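Local coordinates for uncharacterized protein YhfS (Escherichia coli, PDB 4J8L), which is of unknown function but carries covalently bound pyridoxal phosphate and may have cysteine synthase activity, at residues A210-I213 and N214-A218; A258-G262 and G263-E267; Q287-A290 and A291-E295. All coordinates share one frame; numbering follows the deposited sequence.

Overall arrangement
The three contacts are local, each within a helix or at a helix end, and they sample both family regions of this two-domain chain. Contact 1 lies on helix 210-219, within the aminotransferase-like region that also holds Lys-196, the residue modified by pyridoxal phosphate. Contacts 2 and 3 belong to the C-terminal region: contact 2 ends the long helix 229-261, and contact 3 starts helix 290-299. Their centres are about 17 Å apart and their nearest atoms about 5 Å, whereas contact 1 sits across the chain's centre, about 51 and 49 Å from them between centres. A bound nickel ion is about 4 Å from the side chain of Pro-288 and about 13 Å from that of Val-265.

Contact 1: A210-I213 and N214-A218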
ATOM      1  N   ALA A 210     -12.114  17.516  -2.004  1.00 20.70           N
ATOM      2  CA  ALA A 210     -11.715  18.746  -1.329  1.00 21.52           C
ATOM      3  C   ALA A 210     -12.368  18.947   0.040  1.00 20.77           C
ATOM      4  O   ALA A 210     -11.717  19.420   0.973  1.00 22.39           O
ATOM      5  CB  ALA A 210     -11.989  19.959  -2.230  1.00 21.47           C
ATOM      6  N   ASP A 211     -13.649  18.608   0.172  1.00 22.13           N
ATOM      7  CA  ASP A 211     -14.296  18.811   1.466  1.00 24.52           C
ATOM      8  C   ASP A 211     -13.609  17.974   2.556  1.00 22.40           C
ATOM      9  O   ASP A 211     -13.390  18.451   3.668  1.00 24.44           O
ATOM     10  CB  ASP A 211     -15.824  18.618   1.417  1.00 28.36           C
ATOM     11  CG  ASP A 211     -16.254  17.226   0.973  1.00 29.82           C
ATOM     12  OD1 ASP A 211     -15.417  16.398   0.577  1.00 29.78           O
ATOM     13  OD2 ASP A 211     -17.475  16.968   1.000  1.00 33.83           O
ATOM     14  N   VAL A 212     -13.218  16.753   2.218  1.00 20.55           N
ATOM     15  CA  VAL A 212     -12.494  15.920   3.176  1.00 20.19           C
ATOM     16  C   VAL A 212     -11.083  16.449   3.461  1.00 20.45           C
ATOM     17  O   VAL A 212     -10.683  16.587   4.620  1.00 19.67           O
ATOM     18  CB  VAL A 212     -12.389  14.463   2.700  1.00 19.66           C
ATOM     19  CG1 VAL A 212     -11.621  13.632   3.728  1.00 20.12           C
ATOM     20  CG2 VAL A 212     -13.774  13.897   2.457  1.00 23.05           C
ATOM     21  N   ILE A 213     -10.330  16.738   2.403  1.00 18.89           N
ATOM     22  CA  ILE A 213      -8.971  17.249   2.551  1.00 17.33           C
ATOM     23  C   ILE A 213      -8.950  18.560   3.341  1.00 18.57           C
ATOM     24  O   ILE A 213      -8.076  18.763   4.185  1.00 19.16           O
ATOM     25  CB  ILE A 213      -8.301  17.454   1.181  1.00 18.49           C
ATOM     26  CG1 ILE A 213      -8.230  16.121   0.428  1.00 19.07           C
ATOM     27  CG2 ILE A 213      -6.890  18.054   1.335  1.00 18.46           C
ATOM     28  CD1 ILE A 213      -7.513  15.018   1.192  1.00 20.17           C
ATOM     29  N   ASN A 214      -9.916  19.439   3.072  1.00 19.21           N
ATOM     30  CA  ASN A 214      -9.997  20.701   3.798  1.00 21.55           C
ATOM     31  C   ASN A 214     -10.232  20.471   5.292  1.00 22.45           C
ATOM     32  O   ASN A 214      -9.672  21.181   6.128  1.00 22.27           O
ATOM     33  CB  ASN A 214     -11.095  21.610   3.232  1.00 21.57           C
ATOM     34  CG  ASN A 214     -10.722  22.220   1.896  1.00 25.34           C
ATOM     35  OD1 ASN A 214      -9.545  22.327   1.553  1.00 27.81           O
ATOM     36  ND2 ASN A 214     -11.730  22.641   1.139  1.00 33.17           N
ATOM     37  N   ARG A 215     -11.042  19.470   5.628  1.00 20.72           N
ATOM     38  CA  ARG A 215     -11.269  19.160   7.037  1.00 19.52           C
ATOM     39  C   ARG A 215      -9.986  18.663   7.691  1.00 18.55           C
ATOM     40  O   ARG A 215      -9.714  18.954   8.856  1.00 21.28           O
ATOM     41  CB  ARG A 215     -12.402  18.141   7.222  1.00 21.40           C
ATOM     42  CG  ARG A 215     -13.783  18.727   6.939  1.00 25.71           C
ATOM     43  CD  ARG A 215     -14.903  17.908   7.570  1.00 31.45           C
ATOM     44  NE  ARG A 215     -15.077  16.612   6.927  1.00 30.41           N
ATOM     45  CZ  ARG A 215     -15.827  16.412   5.846  1.00 29.98           C
ATOM     46  NH1 ARG A 215     -16.460  17.430   5.283  1.00 29.82           N
ATOM     47  NH2 ARG A 215     -15.936  15.199   5.323  1.00 27.19           N
ATOM     48  N   ILE A 216      -9.195  17.915   6.932  1.00 17.66           N
ATOM     49  CA  ILE A 216      -7.919  17.443   7.439  1.00 16.78           C
ATOM     50  C   ILE A 216      -6.965  18.619   7.651  1.00 17.77           C
ATOM     51  O   ILE A 216      -6.375  18.770   8.722  1.00 18.44           O
ATOM     52  CB  ILE A 216      -7.292  16.414   6.490  1.00 16.08           C
ATOM     53  CG1 ILE A 216      -8.137  15.138   6.463  1.00 18.98           C
ATOM     54  CG2 ILE A 216      -5.848  16.112   6.894  1.00 17.83           C
ATOM     55  CD1 ILE A 216      -7.633  14.088   5.493  1.00 21.52           C
ATOM     56  N   ARG A 217      -6.831  19.470   6.640  1.00 19.44           N
ATOM     57  CA  ARG A 217      -5.907  20.600   6.750  1.00 22.00           C
ATOM     58  C   ARG A 217      -6.244  21.517   7.932  1.00 19.46           C
ATOM     59  O   ARG A 217      -5.343  22.055   8.584  1.00 18.87           O
ATOM     60  CB  ARG A 217      -5.839  21.390   5.438  1.00 22.01           C
ATOM     61  CG  ARG A 217      -5.063  20.674   4.330  1.00 21.45           C
ATOM     62  CD  ARG A 217      -3.542  20.644   4.615  1.00 24.79           C
ATOM     63  NE  ARG A 217      -3.057  21.971   4.982  1.00 25.64           N
ATOM     64  CZ  ARG A 217      -1.969  22.207   5.708  1.00 23.03           C
ATOM     65  NH1 ARG A 217      -1.211  21.203   6.132  1.00 19.90           N
ATOM     66  NH2 ARG A 217      -1.637  23.459   6.005  1.00 24.39           N
ATOM     67  N   ALA A 218      -7.533  21.656   8.230  1.00 18.38           N
ATOM     68  CA  ALA A 218      -7.971  22.515   9.328  1.00 22.23           C
ATOM     69  C   ALA A 218      -7.481  22.039  10.699  1.00 25.50           C
ATOM     70  O   ALA A 218      -7.402  22.839  11.632  1.00 27.26           O
ATOM     71  CB  ALA A 218      -9.505  22.676   9.321  1.00 23.45           C
TER
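Four successive i-to-i+4 backbone bonds join residues 210-213 to the next helical turn. Asn-214 N donates to Ala-210 O at 2.8 Å and Arg-217 N to Ile-213 O at the same length, the latter nearly straight at 167°. Between them, Arg-215 N reaches Asp-211 O over 3.2 Å, and Ile-216 N is bonded to Val-212 O.

The apolar contacts gather on one side. CD1 of Ile-216 is 4.4 Å from CD1 of Ile-213 and equally near CG1 of Val-212, so one methyl lies loosely against both. These three buried side chains form the inner face of an amphipathic helix packed beside the mixed sheet of the aminotransferase-like domain: Ile-213 lies on strands 67-72 and 203-208, Val-212 on helix 74-86, and Ile-216 between that helix and Val-206.

The polar contacts involve Asp-211 and the two arginines. With chi3 of Arg-215 bent to -70°, the guanidinium folds back over the preceding turn, and Asp-211 O and Val-212 CA lie over one of its faces, both toward the rim. Its NH2 is 3.8 Å from CG2 of Val-212 and donates to Ala-85 O. Asp-211 OD2 stays 4.4 Å from Arg-215 NH1, too far for a salt bridge, although the opposite charges probably still attract. Arg-217 leads away from the turn, and its NH1 bonds Gln-226 OE1.

Contact 2: A258-G262 and G263-E267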
ATOM      1  N   ALA A 258       7.375 -18.898 -12.521  1.00 20.52           N
ATOM      2  CA  ALA A 258       7.431 -19.873 -13.608  1.00 21.57           C
ATOM      3  C   ALA A 258       8.582 -20.863 -13.430  1.00 23.86           C
ATOM      4  O   ALA A 258       8.411 -22.070 -13.635  1.00 24.23           O
ATOM      5  CB  ALA A 258       7.533 -19.169 -14.960  1.00 18.83           C
ATOM      6  N   LEU A 259       9.750 -20.350 -13.056  1.00 22.03           N
ATOM      7  CA  LEU A 259      10.913 -21.206 -12.833  1.00 17.47           C
ATOM      8  C   LEU A 259      10.662 -22.206 -11.703  1.00 21.27           C
ATOM      9  O   LEU A 259      10.983 -23.387 -11.836  1.00 24.91           O
ATOM     10  CB  LEU A 259      12.157 -20.365 -12.539  1.00 18.69           C
ATOM     11  CG  LEU A 259      12.735 -19.583 -13.723  1.00 21.67           C
ATOM     12  CD1 LEU A 259      13.695 -18.501 -13.241  1.00 22.74           C
ATOM     13  CD2 LEU A 259      13.425 -20.542 -14.684  1.00 23.83           C
ATOM     14  N   LEU A 260      10.077 -21.739 -10.603  1.00 22.15           N
ATOM     15  CA  LEU A 260       9.789 -22.621  -9.477  1.00 23.45           C
ATOM     16  C   LEU A 260       8.749 -23.666  -9.852  1.00 26.10           C
ATOM     17  O   LEU A 260       8.889 -24.841  -9.514  1.00 27.53           O
ATOM     18  CB  LEU A 260       9.312 -21.824  -8.265  1.00 21.89           C
ATOM     19  CG  LEU A 260      10.383 -20.955  -7.612  1.00 22.70           C
ATOM     20  CD1 LEU A 260       9.787 -20.068  -6.520  1.00 24.35           C
ATOM     21  CD2 LEU A 260      11.494 -21.838  -7.057  1.00 25.36           C
ATOM     22  N   ASN A 261       7.708 -23.235 -10.559  1.00 29.45           N
ATOM     23  CA  ASN A 261       6.676 -24.160 -11.022  1.00 23.85           C
ATOM     24  C   ASN A 261       7.216 -25.173 -12.030  1.00 27.14           C
ATOM     25  O   ASN A 261       6.646 -26.251 -12.209  1.00 32.17           O
ATOM     26  CB  ASN A 261       5.487 -23.403 -11.615  1.00 26.67           C
ATOM     27  CG  ASN A 261       4.547 -22.873 -10.549  1.00 27.70           C
ATOM     28  OD1 ASN A 261       4.563 -23.337  -9.411  1.00 33.84           O
ATOM     29  ND2 ASN A 261       3.720 -21.902 -10.914  1.00 29.36           N
ATOM     30  N   GLY A 262       8.311 -24.814 -12.690  1.00 30.82           N
ATOM     31  CA  GLY A 262       8.949 -25.687 -13.656  1.00 28.73           C
ATOM     32  C   GLY A 262       9.916 -26.659 -13.015  1.00 28.00           C
ATOM     33  O   GLY A 262      10.507 -27.491 -13.698  1.00 33.49           O
ATOM     34  N   GLY A 263      10.085 -26.552 -11.701  1.00 27.90           N
ATOM     35  CA  GLY A 263      10.898 -27.499 -10.960  1.00 30.88           C
ATOM     36  C   GLY A 263      12.354 -27.113 -10.789  1.00 28.60           C
ATOM     37  O   GLY A 263      13.205 -27.978 -10.599  1.00 30.09           O
ATOM     38  N   ALA A 264      12.640 -25.814 -10.841  1.00 24.71           N
ATOM     39  CA  ALA A 264      14.008 -25.320 -10.687  1.00 25.74           C
ATOM     40  C   ALA A 264      14.610 -25.689  -9.330  1.00 29.23           C
ATOM     41  O   ALA A 264      15.822 -25.831  -9.200  1.00 29.88           O
ATOM     42  CB  ALA A 264      14.059 -23.799 -10.905  1.00 23.54           C
ATOM     43  N   VAL A 265      13.758 -25.841  -8.321  1.00 26.56           N
ATOM     44  CA  VAL A 265      14.216 -26.193  -6.982  1.00 26.31           C
ATOM     45  C   VAL A 265      13.424 -27.394  -6.484  1.00 25.94           C
ATOM     46  O   VAL A 265      12.304 -27.241  -6.002  1.00 27.83           O
ATOM     47  CB  VAL A 265      14.043 -25.011  -6.006  1.00 25.85           C
ATOM     48  CG1 VAL A 265      14.560 -25.374  -4.629  1.00 26.33           C
ATOM     49  CG2 VAL A 265      14.772 -23.772  -6.535  1.00 25.96           C
ATOM     50  N   PRO A 266      13.997 -28.602  -6.612  1.00 27.73           N
ATOM     51  CA  PRO A 266      13.291 -29.845  -6.264  1.00 26.32           C
ATOM     52  C   PRO A 266      12.734 -29.853  -4.843  1.00 24.94           C
ATOM     53  O   PRO A 266      11.706 -30.477  -4.594  1.00 28.28           O
ATOM     54  CB  PRO A 266      14.380 -30.910  -6.399  1.00 29.90           C
ATOM     55  CG  PRO A 266      15.340 -30.341  -7.388  1.00 30.31           C
ATOM     56  CD  PRO A 266      15.355 -28.864  -7.122  1.00 30.17           C
ATOM     57  N   GLU A 267      13.405 -29.157  -3.929  1.00 25.00           N
ATOM     58  CA  GLU A 267      12.985 -29.132  -2.529  1.00 24.88           C
ATOM     59  C   GLU A 267      11.738 -28.266  -2.301  1.00 25.75           C
ATOM     60  O   GLU A 267      11.168 -28.271  -1.209  1.00 25.46           O
ATOM     61  CB  GLU A 267      14.138 -28.671  -1.627  1.00 26.08           C
ATOM     62  CG  GLU A 267      15.347 -29.595  -1.600  1.00 26.22           C
ATOM     63  CD  GLU A 267      16.337 -29.337  -2.730  1.00 28.65           C
ATOM     64  OE1 GLU A 267      16.095 -28.443  -3.576  1.00 27.08           O
ATOM     65  OE2 GLU A 267      17.369 -30.034  -2.770  1.00 28.68           O
TER
HETATM   66  O   HOH W   1      11.033 -25.646  -8.099  1.00 26.20           O
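Leu-260 O is gripped by two donors as its helix ends. Gly-263 N gives it a bond of 3.0 Å, approaching 66° off the plane of the carbonyl, away from its lone-pair directions. An ordered water lies 2.7 Å from the same Leu-260 O and can donate to it. That water also accepts from Val-265 N at 2.7 Å and is within donating distance of Val-265 O, though other acceptors nearby may compete for its protons. It thus links the last helical turn to the backbone of the departing chain.

A second backbone bond spans the turn, from Ala-264 N to Leu-259 O. It brings the methyl of Ala-264 back against the helix, where CB is 3.2 Å from Leu-259 O and 4.3 Å from Leu-259 CB.

The buried side chains Leu-260 and Val-265 run alongside each other in the same direction and touch through CD2 of Leu-260 and CG2 of Val-265 at 3.8 Å. In Val-265, CG1 stands opposite the backbone N (chi1 -178°), which leaves CG2 as the branch that meets the leucine. Leu-260 also packs on strand 279-285, while Val-265 rests on Leu-351 and Ile-358 of helix 347-360.

Gly-263 has a positive phi of 92°, and a beta carbon there would clash with Gly-262 O. The glycine with positive phi and the two bonds back into the last turn define a Schellman motif, which here terminates helix 229-261 and leads the chain toward strand 268-275.

Contact 3: Q287-A290 and A291-E295; sequences QPIA and ARVLE
Arg-292 turns back from the first turn of its helix to bond a backbone carbonyl ahead of the N-cap: its NH2 donates to Pro-288 O at 2.9 Å. The bond is bent, 143° at the hydrogen, and the donor stands above the plane of the carbonyl. An inverse gamma turn centred on Pro-288 is closed by Ile-289 N bonding Gln-287 O. One water accepts from both Arg-292 NE, at 2.7 Å, and Arg-292 N, thereby tying the arginine side chain to its own backbone; it makes only a weak bond to Pro-288 O. A second water accepts from Ala-291 N.

Ile-289, at the N-cap position, uses both branches. CG2 lies over one face of the Arg-292 guanidinium, toward its rim and 3.6 Å from NH2. The other branch, with CG1 wedged between the backbone N and carbonyl carbon (chi1 58°), sends CD1 to within 3.7 Å of CG2 of Val-293. Shortening Ile-289 to an alanine would probably strip the methyl from the arginine face and open a gap beside Val-293. The helix proper begins with Val-293 N bonded to Ile-289 O at 2.8 Å and Leu-294 N to Ala-290 O.

This start of helix 290-299 follows strand 279-285; Ala-290 and Leu-294 pack on Ile-338 of strand 337-341, while Ile-289 and Arg-292 touch the C-terminal Ile-361.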
ATOM      1  N   GLN A 287       9.846 -30.325   3.027  1.00 21.99           N
ATOM      2  CA  GLN A 287      10.245 -30.599   4.396  1.00 24.22           C
ATOM      3  C   GLN A 287      10.161 -29.310   5.200  1.00 20.60           C
ATOM      4  O   GLN A 287      10.246 -28.214   4.629  1.00 19.93           O
ATOM      5  CB  GLN A 287      11.674 -31.153   4.427  1.00 25.71           C
ATOM      6  CG  GLN A 287      11.883 -32.362   3.539  1.00 30.88           C
ATOM      7  CD  GLN A 287      11.190 -33.589   4.074  1.00 42.59           C
ATOM      8  OE1 GLN A 287      11.057 -33.761   5.287  1.00 49.03           O
ATOM      9  NE2 GLN A 287      10.732 -34.452   3.173  1.00 46.68           N
ATOM     10  N   PRO A 288       9.988 -29.433   6.524  1.00 21.30           N
ATOM     11  CA  PRO A 288       9.836 -28.262   7.394  1.00 22.05           C
ATOM     12  C   PRO A 288      11.163 -27.557   7.655  1.00 21.34           C
ATOM     13  O   PRO A 288      11.682 -27.605   8.773  1.00 23.17           O
ATOM     14  CB  PRO A 288       9.284 -28.862   8.693  1.00 22.12           C
ATOM     15  CG  PRO A 288       9.796 -30.275   8.696  1.00 23.31           C
ATOM     16  CD  PRO A 288       9.745 -30.694   7.254  1.00 23.58           C
ATOM     17  N   ILE A 289      11.687 -26.901   6.622  1.00 21.87           N
ATOM     18  CA  ILE A 289      13.011 -26.289   6.673  1.00 19.87           C
ATOM     19  C   ILE A 289      12.950 -24.771   6.544  1.00 17.27           C
ATOM     20  O   ILE A 289      13.974 -24.127   6.352  1.00 19.17           O
ATOM     21  CB  ILE A 289      13.910 -26.825   5.541  1.00 19.03           C
ATOM     22  CG1 ILE A 289      13.261 -26.558   4.180  1.00 22.26           C
ATOM     23  CG2 ILE A 289      14.174 -28.306   5.735  1.00 21.18           C
ATOM     24  CD1 ILE A 289      14.171 -26.849   2.984  1.00 22.72           C
ATOM     25  N   ALA A 290      11.753 -24.203   6.670  1.00 18.07           N
ATOM     26  CA  ALA A 290      11.563 -22.780   6.390  1.00 17.11           C
ATOM     27  C   ALA A 290      12.443 -21.892   7.259  1.00 17.88           C
ATOM     28  O   ALA A 290      13.097 -20.983   6.747  1.00 20.24           O
ATOM     29  CB  ALA A 290      10.103 -22.392   6.551  1.00 21.94           C
ATOM     30  N   ALA A 291      12.471 -22.162   8.560  1.00 19.83           N
ATOM     31  CA  ALA A 291      13.248 -21.329   9.473  1.00 22.35           C
ATOM     32  C   ALA A 291      14.744 -21.422   9.162  1.00 19.93           C
ATOM     33  O   ALA A 291      15.442 -20.400   9.136  1.00 21.34           O
ATOM     34  CB  ALA A 291      12.973 -21.704  10.906  1.00 21.97           C
ATOM     35  N   ARG A 292      15.224 -22.638   8.911  1.00 18.52           N
ATOM     36  CA  ARG A 292      16.626 -22.824   8.532  1.00 17.57           C
ATOM     37  C   ARG A 292      16.964 -22.133   7.211  1.00 18.50           C
ATOM     38  O   ARG A 292      18.030 -21.536   7.083  1.00 24.07           O
ATOM     39  CB  ARG A 292      16.989 -24.306   8.471  1.00 20.01           C
ATOM     40  CG  ARG A 292      17.127 -24.937   9.842  1.00 27.45           C
ATOM     41  CD  ARG A 292      17.160 -26.443   9.737  1.00 36.22           C
ATOM     42  NE  ARG A 292      15.822 -27.015   9.629  1.00 38.99           N
ATOM     43  CZ  ARG A 292      15.587 -28.290   9.343  1.00 41.97           C
ATOM     44  NH1 ARG A 292      16.607 -29.110   9.117  1.00 34.86           N
ATOM     45  NH2 ARG A 292      14.340 -28.744   9.273  1.00 42.22           N
ATOM     46  N   VAL A 293      16.058 -22.193   6.236  1.00 18.19           N
ATOM     47  CA  VAL A 293      16.299 -21.536   4.955  1.00 18.04           C
ATOM     48  C   VAL A 293      16.387 -20.027   5.147  1.00 18.34           C
ATOM     49  O   VAL A 293      17.248 -19.367   4.561  1.00 21.26           O
ATOM     50  CB  VAL A 293      15.215 -21.886   3.906  1.00 18.91           C
ATOM     51  CG1 VAL A 293      15.296 -20.945   2.707  1.00 18.44           C
ATOM     52  CG2 VAL A 293      15.353 -23.358   3.471  1.00 16.99           C
ATOM     53  N   LEU A 294      15.517 -19.486   5.993  1.00 17.88           N
ATOM     54  CA  LEU A 294      15.526 -18.045   6.243  1.00 19.40           C
ATOM     55  C   LEU A 294      16.843 -17.612   6.878  1.00 20.23           C
ATOM     56  O   LEU A 294      17.391 -16.563   6.522  1.00 19.76           O
ATOM     57  CB  LEU A 294      14.343 -17.628   7.120  1.00 21.11           C
ATOM     58  CG  LEU A 294      12.967 -17.735   6.455  1.00 17.55           C
ATOM     59  CD1 LEU A 294      11.863 -17.313   7.421  1.00 20.27           C
ATOM     60  CD2 LEU A 294      12.913 -16.919   5.167  1.00 22.33           C
ATOM     61  N   GLU A 295      17.348 -18.422   7.803  1.00 17.65           N
ATOM     62  CA  GLU A 295      18.627 -18.133   8.455  1.00 19.86           C
ATOM     63  C   GLU A 295      19.773 -18.143   7.447  1.00 19.74           C
ATOM     64  O   GLU A 295      20.609 -17.226   7.417  1.00 20.81           O
ATOM     65  CB  GLU A 295      18.906 -19.129   9.589  1.00 26.86           C
ATOM     66  CG  GLU A 295      20.224 -18.870  10.304  1.00 36.87           C
ATOM     67  CD  GLU A 295      20.497 -19.858  11.424  1.00 51.06           C
ATOM     68  OE1 GLU A 295      21.671 -19.963  11.847  1.00 52.93           O
ATOM     69  OE2 GLU A 295      19.540 -20.524  11.881  1.00 55.49           O
TER
HETATM   70  O   HOH W   2      11.019 -24.484   9.773  1.00 18.51           O
HETATM   71  O   HOH W   3      13.760 -25.218   9.777  1.00 18.87           O